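Local coordinates for triphenylmethane reductase (Citrobacter sp., PDB 2JL1), which probably reduces triphenylmethane dyes with electrons from NADPH, binding the dinucleotide on a Rossmann-type domain of the NmrA-like family, at residues E58-A63 with A88-A93; S158-T163 with K220-P225; S167-S172 with P203-E208. All blocks are in the same frame, centred on the assembly; numbering follows the deposited sequence.

Contact 1 and the pair formed by contacts 2 and 3 lie on opposite sides of the chain's centre, the centres of contacts 1 and 2 being about 46 Å apart. Contact 1 joins two helices of the Rossmann domain through aliphatic carbon, with no hydrogen bond between its segments; it is partly buried, L60, V90 and A93 inside and Q61, N89 and K92 partly exposed. Contact 2, partly buried with exposed residues on one strand, is a two-stranded parallel sheet held by backbone bonds and one imidazole-hydroxyl bond. Contact 3 is the more buried of these two, built round an indole and a single antiparallel bridge. Contacts 2 and 3 touch directly through an imidazole-carboxylate bond.

Contact 1 of 3, residues E58-A63 with A88-A93; sequences ESLQKA and ANVVKA
L60 and A93 face each other across two helices, and their CB atoms stand only 3.4 Å apart, tighter than ordinary carbon contact. The small A93 methyl thus lies against the root of the leucine rather than its tip. The leucine branch reaches past it toward the preceding turn: with CG beside the backbone N (chi1 -63°), CD1 comes 4.0 Å from V90 CA and 3.9 Å from N89 O. CD1 also lies 4.1 Å from V90 CG2, although the valine CB is directed away from the helix 57-63 side; CG2 is the branch set beside the valine backbone N. The short helical segments run roughly parallel, their axes 9.0 Å apart at closest approach and inclined by 39°. Both helices belong to the Rossmann-type domain, and strand 69-72 follows one and precedes the other in the chain. V90 also packs on F72 of that strand and on Y54, an NADP(+)-binding residue, while N89 ND2 is hydrogen-bonded to Y54 O. On the other flank of A93, the Q61 side chain bends at chi2 (-82°) and brings its amide end over toward the alanine and the K92 backbone. K92 itself directs its ammonium group into a salt bridge with D96, and its side chain packs on T81 of the second subunit.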
# COMPACT_ATOMS: atom_id res chain seq x y z
N GLU A 58 9.26 -10.43 -16.13
CA GLU A 58 9.07 -11.45 -17.17
C GLU A 58 9.18 -12.86 -16.60
O GLU A 58 8.34 -13.72 -16.92
CB GLU A 58 10.07 -11.25 -18.32
CG GLU A 58 9.65 -10.16 -19.30
CD GLU A 58 10.15 -10.43 -20.71
OE1 GLU A 58 9.29 -10.62 -21.61
OE2 GLU A 58 11.38 -10.46 -20.93
N SER A 59 10.19 -13.08 -15.76
CA SER A 59 10.34 -14.35 -15.05
C SER A 59 9.09 -14.72 -14.23
O SER A 59 8.73 -15.89 -14.14
CB SER A 59 11.59 -14.33 -14.15
OG SER A 59 11.31 -13.81 -12.86
N LEU A 60 8.43 -13.72 -13.64
CA LEU A 60 7.24 -13.96 -12.82
C LEU A 60 6.01 -14.26 -13.68
O LEU A 60 5.19 -15.12 -13.34
CB LEU A 60 6.95 -12.74 -11.93
CG LEU A 60 8.00 -12.39 -10.89
CD1 LEU A 60 7.73 -10.99 -10.36
CD2 LEU A 60 8.01 -13.45 -9.78
N GLN A 61 5.88 -13.56 -14.80
CA GLN A 61 4.82 -13.85 -15.76
C GLN A 61 4.83 -15.33 -16.14
O GLN A 61 3.80 -16.01 -16.10
CB GLN A 61 4.98 -12.96 -17.00
CG GLN A 61 4.75 -11.48 -16.71
CD GLN A 61 3.28 -11.09 -16.70
OE1 GLN A 61 2.88 -10.19 -15.94
NE2 GLN A 61 2.47 -11.74 -17.55
N LYS A 62 6.01 -15.84 -16.46
CA LYS A 62 6.17 -17.24 -16.85
C LYS A 62 5.96 -18.21 -15.68
O LYS A 62 5.30 -19.24 -15.84
CB LYS A 62 7.55 -17.45 -17.49
CG LYS A 62 7.82 -16.50 -18.66
CD LYS A 62 9.29 -16.49 -19.07
CE LYS A 62 9.62 -15.20 -19.83
NZ LYS A 62 10.84 -15.33 -20.70
N ALA A 63 6.49 -17.88 -14.50
CA ALA A 63 6.35 -18.74 -13.33
C ALA A 63 4.90 -18.91 -12.87
O ALA A 63 4.49 -20.00 -12.44
CB ALA A 63 7.24 -18.26 -12.18
N ALA A 88 5.14 -5.17 -5.65
CA ALA A 88 4.23 -4.66 -6.67
C ALA A 88 4.37 -5.44 -7.99
O ALA A 88 3.37 -5.72 -8.64
CB ALA A 88 4.40 -3.17 -6.91
N ASN A 89 5.61 -5.77 -8.37
CA ASN A 89 5.87 -6.62 -9.53
C ASN A 89 5.22 -7.99 -9.39
O ASN A 89 4.67 -8.52 -10.36
CB ASN A 89 7.37 -6.85 -9.75
CG ASN A 89 8.12 -5.62 -10.20
OD1 ASN A 89 7.56 -4.68 -10.77
ND2 ASN A 89 9.45 -5.64 -9.97
N VAL A 90 5.31 -8.59 -8.19
CA VAL A 90 4.70 -9.90 -7.95
C VAL A 90 3.19 -9.87 -8.18
O VAL A 90 2.63 -10.69 -8.91
CB VAL A 90 5.02 -10.44 -6.53
CG1 VAL A 90 4.20 -11.69 -6.22
CG2 VAL A 90 6.51 -10.76 -6.41
N VAL A 91 2.53 -8.90 -7.55
CA VAL A 91 1.07 -8.75 -7.62
C VAL A 91 0.64 -8.52 -9.07
O VAL A 91 -0.34 -9.13 -9.52
CB VAL A 91 0.60 -7.59 -6.71
CG1 VAL A 91 -0.90 -7.35 -6.84
CG2 VAL A 91 0.95 -7.88 -5.27
N LYS A 92 1.37 -7.68 -9.81
CA LYS A 92 0.99 -7.44 -11.22
C LYS A 92 1.15 -8.70 -12.06
O LYS A 92 0.29 -9.01 -12.89
CB LYS A 92 1.78 -6.31 -11.86
CG LYS A 92 1.15 -5.83 -13.18
CD LYS A 92 2.04 -4.88 -13.91
CE LYS A 92 1.41 -4.48 -15.24
NZ LYS A 92 1.66 -5.55 -16.23
N ALA A 93 2.26 -9.42 -11.86
CA ALA A 93 2.50 -10.70 -12.55
C ALA A 93 1.38 -11.71 -12.25
O ALA A 93 0.84 -12.35 -13.17
CB ALA A 93 3.85 -11.26 -12.18

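Contact 2 of 3, residues S158-T163 with K220-P225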
# COMPACT_ATOMS: atom_id res chain seq x y z
N SER A 158 26.74 -18.48 29.37
CA SER A 158 26.98 -17.23 30.09
C SER A 158 26.15 -17.08 31.36
O SER A 158 26.50 -16.28 32.23
CB SER A 158 26.73 -16.04 29.17
OG SER A 158 25.34 -15.80 28.95
N GLY A 159 25.05 -17.84 31.46
CA GLY A 159 24.07 -17.65 32.52
C GLY A 159 23.13 -16.45 32.38
O GLY A 159 22.51 -16.04 33.36
N ALA A 160 23.01 -15.90 31.16
CA ALA A 160 22.18 -14.72 30.91
C ALA A 160 21.64 -14.64 29.49
O ALA A 160 22.36 -14.88 28.53
CB ALA A 160 22.93 -13.45 31.22
N ILE A 161 20.37 -14.27 29.38
CA ILE A 161 19.79 -13.79 28.13
C ILE A 161 19.77 -12.27 28.26
O ILE A 161 19.15 -11.74 29.18
CB ILE A 161 18.34 -14.28 27.94
CG1 ILE A 161 18.29 -15.80 27.82
CG2 ILE A 161 17.71 -13.64 26.71
CD1 ILE A 161 16.84 -16.39 27.82
N VAL A 162 20.47 -11.57 27.35
CA VAL A 162 20.61 -10.11 27.39
C VAL A 162 19.74 -9.48 26.29
O VAL A 162 19.91 -9.80 25.09
CB VAL A 162 22.12 -9.68 27.26
CG1 VAL A 162 22.29 -8.16 27.32
CG2 VAL A 162 22.96 -10.31 28.34
N THR A 163 18.76 -8.67 26.68
CA THR A 163 17.89 -7.99 25.72
C THR A 163 17.57 -6.60 26.20
O THR A 163 17.67 -6.33 27.38
CB THR A 163 16.49 -8.67 25.61
OG1 THR A 163 15.67 -8.25 26.71
CG2 THR A 163 16.58 -10.17 25.62
N LYS A 220 21.19 -22.16 35.81
CA LYS A 220 20.51 -20.92 36.12
C LYS A 220 20.84 -19.89 35.06
O LYS A 220 22.01 -19.56 34.87
CB LYS A 220 20.95 -20.40 37.50
CG LYS A 220 20.27 -19.12 37.96
CD LYS A 220 18.74 -19.26 37.96
CE LYS A 220 18.05 -17.94 38.27
NZ LYS A 220 16.59 -17.95 37.92
N VAL A 221 19.82 -19.43 34.36
CA VAL A 221 19.97 -18.37 33.35
C VAL A 221 19.00 -17.25 33.77
O VAL A 221 17.84 -17.51 34.02
CB VAL A 221 19.61 -18.90 31.91
CG1 VAL A 221 19.67 -17.76 30.86
CG2 VAL A 221 20.49 -20.06 31.51
N VAL A 222 19.49 -16.01 33.87
CA VAL A 222 18.62 -14.86 34.14
C VAL A 222 18.38 -14.05 32.86
O VAL A 222 19.16 -14.11 31.91
CB VAL A 222 19.19 -13.92 35.27
CG1 VAL A 222 19.42 -14.69 36.57
CG2 VAL A 222 20.46 -13.24 34.84
N HIS A 223 17.27 -13.31 32.81
CA HIS A 223 17.12 -12.29 31.80
C HIS A 223 17.76 -11.03 32.36
O HIS A 223 17.37 -10.55 33.41
CB HIS A 223 15.66 -12.07 31.49
CG HIS A 223 15.40 -10.92 30.55
ND1 HIS A 223 14.31 -10.09 30.69
CD2 HIS A 223 16.09 -10.46 29.48
CE1 HIS A 223 14.34 -9.17 29.74
NE2 HIS A 223 15.40 -9.38 28.99
N GLN A 224 18.74 -10.49 31.63
CA GLN A 224 19.50 -9.31 32.01
C GLN A 224 19.07 -8.17 31.09
O GLN A 224 19.41 -8.16 29.92
CB GLN A 224 21.00 -9.61 31.87
CG GLN A 224 21.95 -8.52 32.35
CD GLN A 224 23.42 -8.87 32.10
OE1 GLN A 224 23.85 -10.01 32.30
NE2 GLN A 224 24.20 -7.87 31.65
N PRO A 225 18.31 -7.20 31.64
CA PRO A 225 17.70 -6.14 30.84
C PRO A 225 18.70 -5.00 30.67
O PRO A 225 19.37 -4.61 31.64
CB PRO A 225 16.49 -5.72 31.70
CG PRO A 225 17.04 -5.88 33.15
CD PRO A 225 18.01 -7.04 33.09
O HOH W 1 22.82 -16.63 35.82
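Strands 160-163 and 222-225 run parallel, their short axes 4.6 Å apart and inclined by 27°. A160, I161, V162 and T163 pair in order with V222, H223, Q224 and P225. The backbone bonds pass back and forth: V222 N to G159 O, I161 N to V222 O (2.8 Å), Q224 N to I161 O (2.8 Å), then a weak one from T163 N to Q224 O. The second is almost in line with the carbonyl bond, whereas V222 N stands above the plane of the G159 carbonyl. G159, with positive phi just after helix 153-158, supplies the first acceptor, just ahead of the first paired residues, and a water bridges its O to K220 O. S158 OG accepts from A160 N, an ST turn at the same corner.

On the face bearing I161 and H223, T163 OG1 meets H223 NE2 at 2.6 Å, at the imidazole edge and in the ring plane; the two side chains cross at about a right angle, and OG1 is also bonded to A165 N. With chi1 174° the imidazole is turned away from its own N and toward the other strand, setting CD2 3.3 Å from I161 O. The I161 and V221 side chains also cross at about a right angle, CG1 to CG1 3.9 Å. On the other face the extended Q224 lies alongside V162, with OE1 3.7 Å from A160 CB.

Helix 206-217 packs against I161 through L209, A210 and L213 and against T163 through F206, and its D207 OD1 is hydrogen-bonded to H223 ND1; helix 228-237 meets V162 through E231 and F234.

Contact 3 of 3, residues S167-S172 with P203-E208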
# COMPACT_ATOMS: atom_id res chain seq x y z
N SER A 167 9.94 -6.13 30.02
CA SER A 167 8.91 -7.10 30.29
C SER A 167 7.90 -7.08 29.15
O SER A 167 6.76 -7.45 29.34
CB SER A 167 8.24 -6.78 31.63
OG SER A 167 7.51 -5.56 31.56
N GLY A 168 8.35 -6.66 27.97
CA GLY A 168 7.54 -6.67 26.77
C GLY A 168 7.00 -8.06 26.48
O GLY A 168 7.68 -9.08 26.67
N ILE A 169 5.73 -8.10 26.09
CA ILE A 169 5.02 -9.33 25.85
C ILE A 169 5.24 -9.82 24.41
O ILE A 169 5.25 -9.01 23.47
CB ILE A 169 3.52 -9.13 26.17
CG1 ILE A 169 3.34 -8.87 27.68
CG2 ILE A 169 2.69 -10.33 25.72
CD1 ILE A 169 1.93 -8.33 28.03
N VAL A 170 5.41 -11.13 24.22
CA VAL A 170 5.73 -11.68 22.91
C VAL A 170 4.69 -12.72 22.47
O VAL A 170 4.52 -13.76 23.10
CB VAL A 170 7.17 -12.31 22.87
CG1 VAL A 170 7.56 -12.69 21.42
CG2 VAL A 170 8.23 -11.34 23.43
N ASN A 171 4.05 -12.45 21.34
CA ASN A 171 2.98 -13.30 20.79
C ASN A 171 3.49 -14.16 19.62
O ASN A 171 2.70 -14.64 18.77
CB ASN A 171 1.83 -12.39 20.34
CG ASN A 171 2.23 -11.50 19.18
OD1 ASN A 171 3.38 -11.57 18.69
ND2 ASN A 171 1.31 -10.66 18.72
N SER A 172 4.81 -14.38 19.59
CA SER A 172 5.47 -15.12 18.51
C SER A 172 4.94 -16.54 18.30
O SER A 172 4.41 -17.16 19.22
CB SER A 172 6.99 -15.17 18.72
OG SER A 172 7.33 -16.01 19.82
N PRO A 203 1.12 -15.81 25.17
CA PRO A 203 2.35 -15.02 25.02
C PRO A 203 3.30 -15.22 26.21
O PRO A 203 2.90 -15.76 27.25
CB PRO A 203 1.84 -13.58 24.95
CG PRO A 203 0.49 -13.60 25.67
CD PRO A 203 -0.07 -14.98 25.47
N TRP A 204 4.54 -14.77 26.04
CA TRP A 204 5.62 -15.00 27.01
C TRP A 204 6.46 -13.74 27.15
O TRP A 204 6.27 -12.76 26.40
CB TRP A 204 6.48 -16.18 26.53
CG TRP A 204 7.00 -16.08 25.08
CD1 TRP A 204 6.34 -16.47 23.96
CD2 TRP A 204 8.29 -15.61 24.63
NE1 TRP A 204 7.11 -16.26 22.84
CE2 TRP A 204 8.32 -15.74 23.22
CE3 TRP A 204 9.43 -15.10 25.29
CZ2 TRP A 204 9.43 -15.36 22.45
CZ3 TRP A 204 10.53 -14.72 24.53
CH2 TRP A 204 10.53 -14.85 23.12
N THR A 205 7.35 -13.73 28.12
CA THR A 205 8.24 -12.61 28.30
C THR A 205 9.64 -13.22 28.32
O THR A 205 9.79 -14.47 28.43
CB THR A 205 7.97 -11.88 29.64
OG1 THR A 205 8.09 -12.81 30.72
CG2 THR A 205 6.53 -11.27 29.65
N PHE A 206 10.65 -12.38 28.25
CA PHE A 206 12.02 -12.90 28.31
C PHE A 206 12.42 -13.44 29.68
O PHE A 206 13.20 -14.39 29.77
CB PHE A 206 13.01 -11.89 27.74
CG PHE A 206 12.99 -11.83 26.25
CD1 PHE A 206 12.16 -10.94 25.59
CD2 PHE A 206 13.76 -12.73 25.50
CE1 PHE A 206 12.12 -10.90 24.20
CE2 PHE A 206 13.70 -12.71 24.07
CZ PHE A 206 12.87 -11.80 23.43
N ASP A 207 11.87 -12.86 30.75
CA ASP A 207 11.96 -13.48 32.08
C ASP A 207 11.52 -14.94 32.06
O ASP A 207 12.22 -15.80 32.59
CB ASP A 207 11.13 -12.70 33.11
CG ASP A 207 11.87 -11.53 33.68
OD1 ASP A 207 13.01 -11.24 33.25
OD2 ASP A 207 11.34 -10.89 34.61
N GLU A 208 10.36 -15.21 31.45
CA GLU A 208 9.81 -16.55 31.29
C GLU A 208 10.71 -17.45 30.44
O GLU A 208 10.90 -18.61 30.76
CB GLU A 208 8.43 -16.51 30.62
CG GLU A 208 7.76 -17.88 30.63
CD GLU A 208 6.35 -17.90 30.08
OE1 GLU A 208 5.79 -16.82 29.75
OE2 GLU A 208 5.79 -19.02 30.02
O HOH W 2 9.96 -9.56 27.83
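The W204 indole carries V170 on one face: V170 CB sits 3.8 Å from the centroid of the six-membered ring, 18° off its normal, a CH-pi contact. V170 O lies on the same side at the pyrrole end, 3.4 Å from CD1. V170 CG1, anti to the backbone N (chi1 -171°), is on this side too but hangs just past the rim at the CE2-CZ2 bond, 3.4 Å from CZ2. At the indole edge and in its plane, S172 OG accepts from NE1 at 3.0 Å, which limits the indole's rotation; the hydroxyl is itself held by T144 OG1. The indole rim at CZ3 points at one face of the F206 ring, and F206 CD2 lies in the indole plane. V170 CG2 approaches F206 CE1 at 4.0 Å.

The backbones meet in one antiparallel hydrogen-bonded pair, V170 N to W204 O (2.9 Å) and W204 N to V170 O. Beside it, I169 CG2 and P203 CB are tightly packed at 3.4 Å. A water links G168 O to F206 N. T205 is the N-cap of helix 206-217, its OG1 accepting a weak bond from E208 N. A single beta bridge ties the residues leading into this helix to the loop before helix 175-186, near NADP(+)-binding A141 and Y143.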